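Local coordinates for protein putative transcriptional regulator (Streptomyces coelicolor, PDB 2ZB9) that probably binds DNA through an N-terminal helix-turn-helix and regulates transcription, as a dimeric member of the TetR family, at residues A[77-82]-A[103-108]; A[83-88]-A[93-98]; A[146-151]-A[164-169]. All coordinates share one frame; numbering follows the deposited sequence.

Contact 1: residues A[77-82]-A[103-108]; sequences HAVEDT and THVMTR
Two residues ahead of the Val105 that packs against Val79 and Thr82, the carbonyl oxygen Thr103 O is held by two donors: the backbone Thr107 N at 2.9 Å and the hydroxyl Thr107 OG1 at 2.7 Å. They arrive from opposite faces of the carbonyl plane, the hydroxyl standing 38° out of it. In the all-helical TetR fold this is where helix 67-83, which links the DNA-binding end to the C-terminal domain, lies beside helix 91-108. The polar grip stays within helix 91-108, whereas the meeting of these two helix segments is apolar.

Val105 points at the other helix and divides its two methyl groups between two residues. With CG1 anti to the backbone N (chi1 167°), that branch faces Val79, and Val105 CG1 lies 4.3 Å from Val79 CG1. The other branch turns to Thr82. Tyr75 and Leu83, also of helix 67-83, touch Val105 as well. Thr82 brings its methyl rather than its hydroxyl to the meeting: CG2 is anti to its backbone N, and Thr82 CG2 stands 4.0 Å from Val105 CG2.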
loop_
_atom_site.group_PDB
_atom_site.type_symbol
_atom_site.label_atom_id
_atom_site.label_comp_id
_atom_site.label_asym_id
_atom_site.label_seq_id
_atom_site.Cartn_x
_atom_site.Cartn_y
_atom_site.Cartn_z
ATOM N N HIS A 77 7.692 -1.811 -18.699
ATOM C CA HIS A 77 8.270 -1.156 -19.867
ATOM C C HIS A 77 7.381 -0.087 -20.505
ATOM O O HIS A 77 7.872 0.806 -21.187
ATOM C CB HIS A 77 8.676 -2.220 -20.885
ATOM C CG HIS A 77 9.831 -3.051 -20.425
ATOM N ND1 HIS A 77 11.135 -2.608 -20.488
ATOM C CD2 HIS A 77 9.872 -4.251 -19.799
ATOM C CE1 HIS A 77 11.928 -3.496 -19.919
ATOM N NE2 HIS A 77 11.188 -4.501 -19.491
ATOM N N ALA A 78 6.076 -0.165 -20.271
ATOM C CA ALA A 78 5.158 0.823 -20.823
ATOM C C ALA A 78 5.207 2.158 -20.066
ATOM O O ALA A 78 4.990 3.213 -20.656
ATOM C CB ALA A 78 3.736 0.276 -20.809
ATOM N N VAL A 79 5.484 2.111 -18.766
ATOM C CA VAL A 79 5.527 3.325 -17.955
ATOM C C VAL A 79 6.937 3.777 -17.593
ATOM O O VAL A 79 7.121 4.836 -16.994
ATOM C CB VAL A 79 4.718 3.146 -16.637
ATOM C CG1 VAL A 79 3.265 2.825 -16.954
ATOM C CG2 VAL A 79 5.324 2.043 -15.788
ATOM N N GLU A 80 7.931 2.987 -17.979
ATOM C CA GLU A 80 9.321 3.291 -17.665
ATOM C C GLU A 80 9.788 4.709 -17.972
ATOM O O GLU A 80 10.309 5.390 -17.091
ATOM C CB GLU A 80 10.251 2.288 -18.358
ATOM C CG GLU A 80 11.727 2.535 -18.080
ATOM C CD GLU A 80 12.616 1.388 -18.533
ATOM O OE1 GLU A 80 12.240 0.676 -19.490
ATOM O OE2 GLU A 80 13.700 1.207 -17.942
ATOM N N ASP A 81 9.618 5.154 -19.214
ATOM C CA ASP A 81 10.050 6.494 -19.600
ATOM C C ASP A 81 9.316 7.578 -18.826
ATOM O O ASP A 81 9.917 8.536 -18.334
ATOM C CB ASP A 81 9.836 6.715 -21.097
ATOM C CG ASP A 81 10.796 5.907 -21.952
ATOM O OD1 ASP A 81 10.790 6.093 -23.188
ATOM O OD2 ASP A 81 11.561 5.089 -21.395
ATOM N N THR A 82 8.004 7.420 -18.728
ATOM C CA THR A 82 7.159 8.369 -18.023
ATOM C C THR A 82 7.488 8.463 -16.530
ATOM O O THR A 82 7.368 9.536 -15.938
ATOM C CB THR A 82 5.680 7.979 -18.178
ATOM O OG1 THR A 82 5.381 7.807 -19.570
ATOM C CG2 THR A 82 4.775 9.056 -17.601
ATOM N N THR A 103 1.531 10.066 -10.100
ATOM C CA THR A 103 0.143 10.314 -9.742
ATOM C C THR A 103 -0.741 10.377 -10.980
ATOM O O THR A 103 -1.854 9.856 -10.984
ATOM C CB THR A 103 0.016 11.625 -8.932
ATOM O OG1 THR A 103 0.599 11.428 -7.638
ATOM C CG2 THR A 103 -1.446 12.027 -8.765
ATOM N N HIS A 104 -0.246 11.016 -12.033
ATOM C CA HIS A 104 -1.008 11.113 -13.269
ATOM C C HIS A 104 -1.274 9.703 -13.794
ATOM O O HIS A 104 -2.406 9.356 -14.130
ATOM C CB HIS A 104 -0.232 11.910 -14.318
ATOM C CG HIS A 104 -0.907 11.952 -15.655
ATOM N ND1 HIS A 104 -1.946 12.811 -15.938
ATOM C CD2 HIS A 104 -0.715 11.209 -16.771
ATOM C CE1 HIS A 104 -2.367 12.596 -17.174
ATOM N NE2 HIS A 104 -1.637 11.629 -17.700
ATOM N N VAL A 105 -0.223 8.891 -13.860
ATOM C CA VAL A 105 -0.360 7.519 -14.332
ATOM C C VAL A 105 -1.363 6.728 -13.501
ATOM O O VAL A 105 -2.243 6.057 -14.042
ATOM C CB VAL A 105 0.995 6.765 -14.288
ATOM C CG1 VAL A 105 0.765 5.261 -14.481
ATOM C CG2 VAL A 105 1.921 7.289 -15.379
ATOM N N MET A 106 -1.239 6.822 -12.182
ATOM C CA MET A 106 -2.109 6.072 -11.278
ATOM C C MET A 106 -3.566 6.523 -11.151
ATOM O O MET A 106 -4.430 5.714 -10.799
ATOM C CB MET A 106 -1.471 6.026 -9.886
ATOM C CG MET A 106 -0.074 5.399 -9.862
ATOM S SD MET A 106 -0.055 3.705 -10.515
ATOM C CE MET A 106 -0.751 2.825 -9.149
ATOM N N THR A 107 -3.855 7.790 -11.448
ATOM C CA THR A 107 -5.223 8.299 -11.312
ATOM C C THR A 107 -5.925 8.715 -12.604
ATOM O O THR A 107 -7.155 8.709 -12.668
ATOM C CB THR A 107 -5.272 9.531 -10.372
ATOM O OG1 THR A 107 -4.477 10.583 -10.930
ATOM C CG2 THR A 107 -4.746 9.191 -8.989
ATOM N N ARG A 108 -5.156 9.089 -13.621
ATOM C CA ARG A 108 -5.728 9.547 -14.892
ATOM C C ARG A 108 -5.433 8.604 -16.052
ATOM O O ARG A 108 -5.590 8.970 -17.211
ATOM C CB ARG A 108 -5.177 10.937 -15.225
ATOM C CG ARG A 108 -5.319 11.930 -14.086
ATOM C CD ARG A 108 -6.777 12.272 -13.842
ATOM N NE ARG A 108 -7.016 12.727 -12.475
ATOM C CZ ARG A 108 -8.129 13.334 -12.074
ATOM N NH1 ARG A 108 -9.108 13.566 -12.940
ATOM N NH2 ARG A 108 -8.269 13.698 -10.804
#

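Contact 2: residues A[83-88]-A[93-98]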
loop_
_atom_site.group_PDB
_atom_site.type_symbol
_atom_site.label_atom_id
_atom_site.label_comp_id
_atom_site.label_asym_id
_atom_site.label_seq_id
_atom_site.Cartn_x
_atom_site.Cartn_y
_atom_site.Cartn_z
ATOM N N LEU A 83 7.901 7.350 -15.924
ATOM C CA LEU A 83 8.206 7.346 -14.492
ATOM C C LEU A 83 9.688 7.470 -14.156
ATOM O O LEU A 83 10.068 7.378 -12.988
ATOM C CB LEU A 83 7.641 6.089 -13.821
ATOM C CG LEU A 83 6.127 5.882 -13.913
ATOM C CD1 LEU A 83 5.733 4.648 -13.105
ATOM C CD2 LEU A 83 5.397 7.123 -13.383
ATOM N N ALA A 84 10.518 7.692 -15.169
ATOM C CA ALA A 84 11.956 7.843 -14.953
ATOM C C ALA A 84 12.236 9.044 -14.045
ATOM O O ALA A 84 11.480 10.020 -14.040
ATOM C CB ALA A 84 12.678 8.021 -16.298
ATOM N N PHE A 85 13.338 8.979 -13.300
ATOM C CA PHE A 85 13.698 10.050 -12.375
ATOM C C PHE A 85 14.561 11.159 -12.947
ATOM O O PHE A 85 15.651 10.914 -13.462
ATOM C CB PHE A 85 14.420 9.493 -11.138
ATOM C CG PHE A 85 13.511 8.823 -10.154
ATOM C CD1 PHE A 85 13.111 7.502 -10.339
ATOM C CD2 PHE A 85 13.005 9.532 -9.067
ATOM C CE1 PHE A 85 12.215 6.897 -9.461
ATOM C CE2 PHE A 85 12.113 8.938 -8.189
ATOM C CZ PHE A 85 11.715 7.611 -8.389
ATOM N N PRO A 86 14.079 12.404 -12.866
ATOM C CA PRO A 86 14.890 13.501 -13.389
ATOM C C PRO A 86 16.074 13.566 -12.432
ATOM O O PRO A 86 15.923 13.265 -11.249
ATOM C CB PRO A 86 13.979 14.718 -13.224
ATOM C CG PRO A 86 12.601 14.137 -13.251
ATOM C CD PRO A 86 12.759 12.886 -12.426
ATOM N N ASP A 87 17.244 13.940 -12.925
ATOM C CA ASP A 87 18.411 14.031 -12.059
ATOM C C ASP A 87 19.100 15.344 -12.405
ATOM O O ASP A 87 20.162 15.361 -13.019
ATOM C CB ASP A 87 19.337 12.836 -12.299
ATOM C CG ASP A 87 20.301 12.602 -11.148
ATOM O OD1 ASP A 87 21.106 11.648 -11.226
ATOM O OD2 ASP A 87 20.257 13.367 -10.163
ATOM N N THR A 88 18.469 16.440 -11.995
ATOM C CA THR A 88 18.948 17.788 -12.270
ATOM C C THR A 88 19.808 18.410 -11.174
ATOM O O THR A 88 20.375 19.483 -11.367
ATOM C CB THR A 88 17.759 18.730 -12.501
ATOM O OG1 THR A 88 17.087 18.957 -11.255
ATOM C CG2 THR A 88 16.772 18.107 -13.477
ATOM N N ALA A 93 12.707 19.384 -6.430
ATOM C CA ALA A 93 12.063 19.564 -7.726
ATOM C C ALA A 93 11.909 18.251 -8.477
ATOM O O ALA A 93 10.847 17.969 -9.027
ATOM C CB ALA A 93 12.856 20.551 -8.574
ATOM N N ASP A 94 12.966 17.446 -8.502
ATOM C CA ASP A 94 12.917 16.168 -9.209
ATOM C C ASP A 94 11.899 15.213 -8.591
ATOM O O ASP A 94 11.136 14.557 -9.304
ATOM C CB ASP A 94 14.303 15.514 -9.229
ATOM C CG ASP A 94 15.346 16.368 -9.930
ATOM O OD1 ASP A 94 14.965 17.271 -10.709
ATOM O OD2 ASP A 94 16.552 16.128 -9.717
ATOM N N LEU A 95 11.885 15.146 -7.264
ATOM C CA LEU A 95 10.951 14.281 -6.548
ATOM C C LEU A 95 9.504 14.708 -6.841
ATOM O O LEU A 95 8.634 13.861 -7.068
ATOM C CB LEU A 95 11.242 14.351 -5.042
ATOM C CG LEU A 95 11.471 13.069 -4.225
ATOM C CD1 LEU A 95 12.233 12.017 -5.020
ATOM C CD2 LEU A 95 12.245 13.437 -2.961
ATOM N N LEU A 96 9.247 16.014 -6.849
ATOM C CA LEU A 96 7.900 16.518 -7.135
ATOM C C LEU A 96 7.518 16.160 -8.564
ATOM O O LEU A 96 6.401 15.723 -8.829
ATOM C CB LEU A 96 7.821 18.043 -6.977
ATOM C CG LEU A 96 7.335 18.767 -5.711
ATOM C CD1 LEU A 96 6.602 17.822 -4.762
ATOM C CD2 LEU A 96 8.520 19.405 -5.026
ATOM N N ALA A 97 8.449 16.340 -9.490
ATOM C CA ALA A 97 8.178 16.028 -10.893
ATOM C C ALA A 97 7.877 14.548 -11.101
ATOM O O ALA A 97 6.964 14.199 -11.842
ATOM C CB ALA A 97 9.359 16.445 -11.766
ATOM N N GLN A 98 8.635 13.676 -10.444
ATOM C CA GLN A 98 8.420 12.237 -10.600
ATOM C C GLN A 98 7.129 11.780 -9.918
ATOM O O GLN A 98 6.378 10.996 -10.487
ATOM C CB GLN A 98 9.622 11.460 -10.048
ATOM C CG GLN A 98 9.751 10.012 -10.526
ATOM C CD GLN A 98 8.712 9.085 -9.930
ATOM O OE1 GLN A 98 8.185 9.342 -8.851
ATOM N NE2 GLN A 98 8.431 7.983 -10.621
#
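Gln98 faces Phe85 and Pro86, and every atom of its side chain finds a partner. Its first carbon, Gln98 CB, lies 4.2 Å from Pro86 CD and also nears the rim of the Phe85 ring. Gln98 CG, set anti to the backbone N, moves over the ring face, 3.6 Å from the Phe85 centroid in a CH-pi contact. A bend at chi2 then lays the amide almost flat on the aromatic ring, their planes 12° apart, with Gln98 CD 3.7 Å from Phe85 CZ. At the tip the two polar atoms part: Gln98 OE1 accepts a hydrogen bond from Trp171 NE1, and Gln98 NE2 donates to Leu83 O at 2.9 Å, nearly straight (169°) and within the amide plane. Leu83 O also accepts a hydrogen bond from Arg140 NH2.

The loop thus pinned is the turn by which a TetR-type chain leaves its linking helix and enters the C-terminal domain, whose first helix, 91-108, runs back along the loop. One turn earlier on this helix, Asp94 holds the far end of the loop. Its carboxylate takes Thr88 OG1 at 2.8 Å on the syn lone pair of Asp94 OD1, while Thr88 N reaches Asp94 OD2 at 3.0 Å from 31° out of the plane. Asp94 OD2 also forms a salt bridge with Arg147 NH2 of helix 126-153. With an alanine here, Thr88 would probably lose both acceptors, Arg147 its charged mate, and this end of the loop would be free to shift. Between the two polar grips, Pro86 CG rests 4.2 Å from Ala97 CB, and Leu95 CD1 sits 4.4 Å from Phe85 CE2, at the edge of the ring.

Contact 3: residues A[146-151]-A[164-169]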
loop_
_atom_site.group_PDB
_atom_site.type_symbol
_atom_site.label_atom_id
_atom_site.label_comp_id
_atom_site.label_asym_id
_atom_site.label_seq_id
_atom_site.Cartn_x
_atom_site.Cartn_y
_atom_site.Cartn_z
ATOM N N GLU A 146 17.959 4.781 -5.840
ATOM C CA GLU A 146 19.140 5.271 -6.537
ATOM C C GLU A 146 19.130 6.794 -6.635
ATOM O O GLU A 146 20.137 7.452 -6.372
ATOM C CB GLU A 146 19.193 4.653 -7.927
ATOM C CG GLU A 146 20.497 4.819 -8.659
ATOM C CD GLU A 146 20.692 3.703 -9.665
ATOM O OE1 GLU A 146 21.015 2.565 -9.236
ATOM O OE2 GLU A 146 20.499 3.957 -10.874
ATOM N N ARG A 147 17.993 7.357 -7.021
ATOM C CA ARG A 147 17.882 8.806 -7.125
ATOM C C ARG A 147 18.108 9.417 -5.740
ATOM O O ARG A 147 18.825 10.404 -5.596
ATOM C CB ARG A 147 16.496 9.207 -7.640
ATOM C CG ARG A 147 16.278 10.715 -7.675
ATOM C CD ARG A 147 17.278 11.387 -8.619
ATOM N NE ARG A 147 17.213 12.844 -8.572
ATOM C CZ ARG A 147 17.917 13.603 -7.737
ATOM N NH1 ARG A 147 18.749 13.049 -6.867
ATOM N NH2 ARG A 147 17.798 14.924 -7.778
ATOM N N LEU A 148 17.492 8.811 -4.729
ATOM C CA LEU A 148 17.610 9.275 -3.347
ATOM C C LEU A 148 19.048 9.207 -2.820
ATOM O O LEU A 148 19.522 10.143 -2.171
ATOM C CB LEU A 148 16.671 8.457 -2.450
ATOM C CG LEU A 148 15.253 8.999 -2.207
ATOM C CD1 LEU A 148 14.807 9.893 -3.344
ATOM C CD2 LEU A 148 14.291 7.840 -2.006
ATOM N N ARG A 149 19.740 8.105 -3.091
ATOM C CA ARG A 149 21.124 7.978 -2.647
ATOM C C ARG A 149 21.994 9.028 -3.330
ATOM O O ARG A 149 22.945 9.542 -2.732
ATOM C CB ARG A 149 21.692 6.586 -2.957
ATOM C CG ARG A 149 21.243 5.481 -2.012
ATOM C CD ARG A 149 22.221 4.309 -2.080
ATOM N NE ARG A 149 22.321 3.754 -3.429
ATOM C CZ ARG A 149 21.430 2.920 -3.962
ATOM N NH1 ARG A 149 20.374 2.537 -3.255
ATOM N NH2 ARG A 149 21.590 2.473 -5.203
ATOM N N HIS A 150 21.680 9.344 -4.583
ATOM C CA HIS A 150 22.453 10.349 -5.308
ATOM C C HIS A 150 22.318 11.686 -4.582
ATOM O O HIS A 150 23.303 12.382 -4.368
ATOM C CB HIS A 150 21.967 10.471 -6.758
ATOM C CG HIS A 150 22.816 11.370 -7.605
ATOM N ND1 HIS A 150 24.193 11.286 -7.633
ATOM C CD2 HIS A 150 22.485 12.361 -8.464
ATOM C CE1 HIS A 150 24.671 12.186 -8.473
ATOM N NE2 HIS A 150 23.655 12.851 -8.991
ATOM N N ALA A 151 21.097 12.035 -4.191
ATOM C CA ALA A 151 20.866 13.278 -3.463
ATOM C C ALA A 151 21.642 13.234 -2.150
ATOM O O ALA A 151 22.220 14.234 -1.730
ATOM C CB ALA A 151 19.377 13.454 -3.184
ATOM N N GLN A 164 15.563 3.535 1.616
ATOM C CA GLN A 164 14.498 2.560 1.403
ATOM C C GLN A 164 13.261 2.931 2.209
ATOM O O GLN A 164 12.136 2.686 1.775
ATOM C CB GLN A 164 14.959 1.154 1.788
ATOM C CG GLN A 164 15.752 0.443 0.698
ATOM C CD GLN A 164 14.998 0.376 -0.615
ATOM O OE1 GLN A 164 13.768 0.370 -0.639
ATOM N NE2 GLN A 164 15.735 0.310 -1.718
ATOM N N VAL A 165 13.465 3.517 3.386
ATOM C CA VAL A 165 12.337 3.932 4.215
ATOM C C VAL A 165 11.606 5.064 3.498
ATOM O O VAL A 165 10.380 5.102 3.470
ATOM C CB VAL A 165 12.798 4.437 5.614
ATOM C CG1 VAL A 165 11.574 4.912 6.432
ATOM C CG2 VAL A 165 13.539 3.328 6.361
ATOM N N LEU A 166 12.366 5.991 2.920
ATOM C CA LEU A 166 11.770 7.126 2.211
ATOM C C LEU A 166 10.848 6.638 1.103
ATOM O O LEU A 166 9.768 7.182 0.894
ATOM C CB LEU A 166 12.855 8.018 1.607
ATOM C CG LEU A 166 13.869 8.638 2.571
ATOM C CD1 LEU A 166 14.850 9.497 1.779
ATOM C CD2 LEU A 166 13.145 9.491 3.620
ATOM N N VAL A 167 11.286 5.610 0.385
ATOM C CA VAL A 167 10.478 5.053 -0.687
ATOM C C VAL A 167 9.055 4.760 -0.205
ATOM O O VAL A 167 8.081 5.073 -0.886
ATOM C CB VAL A 167 11.104 3.751 -1.235
ATOM C CG1 VAL A 167 10.168 3.119 -2.256
ATOM C CG2 VAL A 167 12.464 4.047 -1.868
ATOM N N ASP A 168 8.934 4.159 0.974
ATOM C CA ASP A 168 7.620 3.833 1.519
ATOM C C ASP A 168 6.859 5.053 2.010
ATOM O O ASP A 168 5.633 5.030 2.089
ATOM C CB ASP A 168 7.766 2.831 2.662
ATOM C CG ASP A 168 8.277 1.490 2.183
ATOM O OD1 ASP A 168 7.527 0.797 1.453
ATOM O OD2 ASP A 168 9.427 1.142 2.524
ATOM N N GLN A 169 7.580 6.117 2.347
ATOM C CA GLN A 169 6.921 7.324 2.827
ATOM C C GLN A 169 6.517 8.271 1.709
ATOM O O GLN A 169 5.897 9.308 1.955
ATOM C CB GLN A 169 7.802 8.029 3.860
ATOM C CG GLN A 169 7.906 7.227 5.154
ATOM C CD GLN A 169 8.683 7.947 6.232
ATOM O OE1 GLN A 169 9.893 8.109 6.134
ATOM N NE2 GLN A 169 7.985 8.388 7.267
#
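Leu148 meets Leu166 and Val167 with one branch leading. Its Leu148 CD2 lies 3.9 Å from Leu166 CB and 4.2 Å from Val167 CG2, so that a single methyl group touches two successive residues of the facing helix. A step back along the side chain, Leu148 CG comes within 4.0 Å of Leu166 CD1. With CG anti to its carbonyl carbon (chi1 -59°), Leu166 brings CD1 to that carbon while its CB meets the methyl. The two leucines are the residues whose backbones come nearest, Leu148 CA and Leu166 CA being 8.3 Å apart. All three touching residues are buried, and the contact is wholly apolar.

A second layer surrounds these three residues. Leu95 of helix 91-108 and Val163 press on Leu148, Val161 packs on Leu166, and the side chain of Arg141 touches Val167. Arg141 is also held by charge, through a salt bridge to Asp168 OD1 and a hydrogen bond to Gln164 OE1, and so ties helix 126-153 to helix 163-179 beside the leucines.

Beyond this lies the second subunit, another copy of the same protein. Asp168 OD2 forms a salt bridge with its Arg177, Gln169 O accepts a hydrogen bond from Gln169 NE2 of the second subunit, Gln169 OE1 accepts one from its Asn196 ND2, and Val201 of the second subunit packs on Leu166. Helices 163-179 and 187-199 meeting their copies is consistent with the four-helix-bundle dimer interface common in TetR-family regulators.

How the contacts relate
Helix 91-108 carries a segment of contacts 1 and 2 and touches contact 3. The centres of contacts 1 and 2 lie 13 Å apart, and they touch where Leu83 CD2 of contact 2 packs 4.0 Å from Val105 CG2 of contact 1. Contacts 2 and 3, centres 12 Å apart, are joined mainly by Arg147: its NH2 lies 2.6 Å from Asp94 OD2, and its NE probably bonds to Pro86 O at 3.0 Å. Leu95 CD1 adds packing at 3.7 Å from Leu148 CD1. Contacts 1 and 3 stay about 10 Å apart at their nearest atoms. The series runs from the helix that follows the predicted helix-turn-helix in the chain, through the loop, to the side facing the second subunit.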